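Local coordinates for protein tRNA (cytosine(72)-C(5))-methyltransferase (Pyrococcus horikoshii, PDB 5ZVE) that methylates the C5 position of cytosine 72 in several tRNAs, using S-adenosyl-L-methionine as the methyl donor, at residues G332-M337 with M342-Q347. Residues are numbered along the deposited sequence; the frame is centred on the assembly and turned at random.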
loop_
_atom_site.group_PDB
_atom_site.type_symbol
_atom_site.label_atom_id
_atom_site.label_comp_id
_atom_site.label_asym_id
_atom_site.label_seq_id
_atom_site.Cartn_x
_atom_site.Cartn_y
_atom_site.Cartn_z
ATOM N N GLY A 332 -5.271 19.136 6.304
ATOM C CA GLY A 332 -4.859 19.879 7.481
ATOM C C GLY A 332 -3.365 20.141 7.520
ATOM O O GLY A 332 -2.931 21.240 7.853
ATOM N N ASN A 333 -2.574 19.134 7.165
ATOM C CA ASN A 333 -1.123 19.284 7.153
ATOM C C ASN A 333 -0.616 20.030 5.925
ATOM O O ASN A 333 0.512 20.531 5.917
ATOM C CB ASN A 333 -0.439 17.922 7.246
ATOM C CG ASN A 333 -0.112 17.537 8.672
ATOM O OD1 ASN A 333 -0.211 18.362 9.579
ATOM N ND2 ASN A 333 0.292 16.290 8.878
ATOM N N VAL A 334 -1.432 20.104 4.878
ATOM C CA VAL A 334 -1.031 20.913 3.743
ATOM C C VAL A 334 -1.199 22.402 4.057
ATOM O O VAL A 334 -0.356 23.214 3.679
ATOM C CB VAL A 334 -1.803 20.574 2.476
ATOM C CG1 VAL A 334 -1.241 21.396 1.330
ATOM C CG2 VAL A 334 -1.661 19.094 2.154
ATOM N N LYS A 335 -2.281 22.755 4.746
ATOM C CA LYS A 335 -2.466 24.123 5.232
ATOM C C LYS A 335 -1.274 24.587 6.068
ATOM O O LYS A 335 -0.826 25.725 5.942
ATOM C CB LYS A 335 -3.753 24.240 6.050
ATOM C CG LYS A 335 -5.014 24.180 5.220
ATOM C CD LYS A 335 -6.236 24.367 6.088
ATOM C CE LYS A 335 -7.498 24.411 5.251
ATOM N NZ LYS A 335 -8.690 24.749 6.079
ATOM N N PHE A 336 -0.775 23.698 6.921
ATOM C CA PHE A 336 0.471 23.927 7.645
ATOM C C PHE A 336 1.607 24.325 6.690
ATOM O O PHE A 336 2.311 25.307 6.925
ATOM C CB PHE A 336 0.848 22.674 8.438
ATOM C CG PHE A 336 2.201 22.738 9.093
ATOM C CD1 PHE A 336 2.443 23.615 10.137
ATOM C CD2 PHE A 336 3.223 21.894 8.687
ATOM C CE1 PHE A 336 3.685 23.665 10.748
ATOM C CE2 PHE A 336 4.468 21.940 9.293
ATOM C CZ PHE A 336 4.697 22.827 10.327
ATOM N N MET A 337 1.762 23.573 5.605
ATOM C CA MET A 337 2.805 23.842 4.619
ATOM C C MET A 337 2.612 25.191 3.941
ATOM O O MET A 337 3.577 25.900 3.639
ATOM C CB MET A 337 2.842 22.734 3.560
ATOM C CG MET A 337 3.070 21.348 4.122
ATOM S SD MET A 337 3.332 20.041 2.890
ATOM C CE MET A 337 1.787 20.008 2.023
ATOM N N MET A 342 5.130 27.394 1.401
ATOM C CA MET A 342 4.939 26.461 0.298
ATOM C C MET A 342 3.674 26.807 -0.479
ATOM O O MET A 342 2.710 27.311 0.095
ATOM C CB MET A 342 4.860 25.027 0.817
ATOM C CG MET A 342 6.041 24.557 1.646
ATOM S SD MET A 342 7.557 24.430 0.685
ATOM C CE MET A 342 7.130 23.149 -0.497
ATOM N N LYS A 343 3.676 26.524 -1.780
ATOM C CA LYS A 343 2.543 26.837 -2.647
ATOM C C LYS A 343 2.043 25.613 -3.419
ATOM O O LYS A 343 2.839 24.845 -3.962
ATOM C CB LYS A 343 2.931 27.950 -3.623
ATOM C CG LYS A 343 1.824 28.386 -4.569
ATOM C CD LYS A 343 2.300 29.512 -5.478
ATOM C CE LYS A 343 1.247 29.893 -6.510
ATOM N NZ LYS A 343 0.954 28.765 -7.440
ATOM N N LEU A 344 0.724 25.440 -3.471
ATOM C CA LEU A 344 0.126 24.332 -4.209
ATOM C C LEU A 344 0.381 24.432 -5.707
ATOM O O LEU A 344 0.285 25.507 -6.295
ATOM C CB LEU A 344 -1.378 24.271 -3.953
ATOM C CG LEU A 344 -1.881 23.592 -2.680
ATOM C CD1 LEU A 344 -3.333 23.948 -2.472
ATOM C CD2 LEU A 344 -1.732 22.098 -2.795
ATOM N N GLU A 345 0.697 23.297 -6.319
ATOM C CA GLU A 345 0.924 23.234 -7.757
ATOM C C GLU A 345 0.111 22.114 -8.390
ATOM O O GLU A 345 -0.115 21.066 -7.779
ATOM C CB GLU A 345 2.406 23.033 -8.065
ATOM C CG GLU A 345 3.311 24.105 -7.496
ATOM C CD GLU A 345 3.777 25.094 -8.552
ATOM O OE1 GLU A 345 4.500 24.671 -9.481
ATOM O OE2 GLU A 345 3.426 26.292 -8.452
ATOM N N GLU A 346 -0.330 22.356 -9.618
ATOM C CA GLU A 346 -1.057 21.369 -10.404
ATOM C C GLU A 346 -0.237 20.096 -10.560
ATOM O O GLU A 346 0.956 20.149 -10.855
ATOM C CB GLU A 346 -1.400 21.955 -11.775
ATOM C CG GLU A 346 -2.374 21.152 -12.600
ATOM C CD GLU A 346 -2.579 21.746 -13.982
ATOM O OE1 GLU A 346 -1.572 21.954 -14.694
ATOM O OE2 GLU A 346 -3.742 22.019 -14.351
ATOM N N GLN A 347 -0.877 18.949 -10.365
ATOM C CA GLN A 347 -0.194 17.676 -10.536
ATOM C C GLN A 347 -0.343 17.209 -11.980
ATOM O O GLN A 347 -1.386 17.418 -12.603
ATOM C CB GLN A 347 -0.742 16.635 -9.561
ATOM C CG GLN A 347 -0.561 17.016 -8.098
ATOM C CD GLN A 347 -1.122 15.976 -7.154
ATOM O OE1 GLN A 347 -1.340 14.828 -7.539
ATOM N NE2 GLN A 347 -1.349 16.370 -5.906
#
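Met342 N donates to Met337 O at 3.1 Å, tying the first residue of strand 342-344 to the last turn of helix 331-339. The bond is bent, with 145° at the hydrogen, and the donor stands 27° off the carbonyl plane. It brings the root of the Met342 side chain in close against the same oxygen: Met342 CB lies 3.2 Å from Met337 O and CG 3.4 Å. The two methionines also touch alongside each other near their roots, Met337 CB to Met342 CB at 4.1 Å, while their sulfurs part company. Met337 sets CG beside its backbone N, runs extended through chi2 and bends only at the terminal methyl. Met342 starts off the same way but folds again at chi2 (-67°), which carries SD and CE away from the helix. Both methionines reach Leu318 of strand 316-322 and Leu379 of strand 374-381, a shared apolar floor, with Ile305 of helix 291-310 adjoining Met337 and Ile309 and Lys381 adjoining Met342. One helical turn earlier, Val334 meets Leu344 through single methyl groups, CG1 to CD2 at 4.2 Å. This second touch is lighter, and Met358 packs against both residues. Beyond Leu344 the chain leaves the helix. The bond from Met342 N back to the carbonyl five residues earlier closes a pi-turn at the C-terminal end of helix 331-339, in the Rossmann-like catalytic domain of an RsmB/NOP methyltransferase, away from the cofactor pocket; there the helix packs on the sheet and the chain turns back to add a short strand antiparallel to 374-381, Lys343 pairing through its backbone with Arg380.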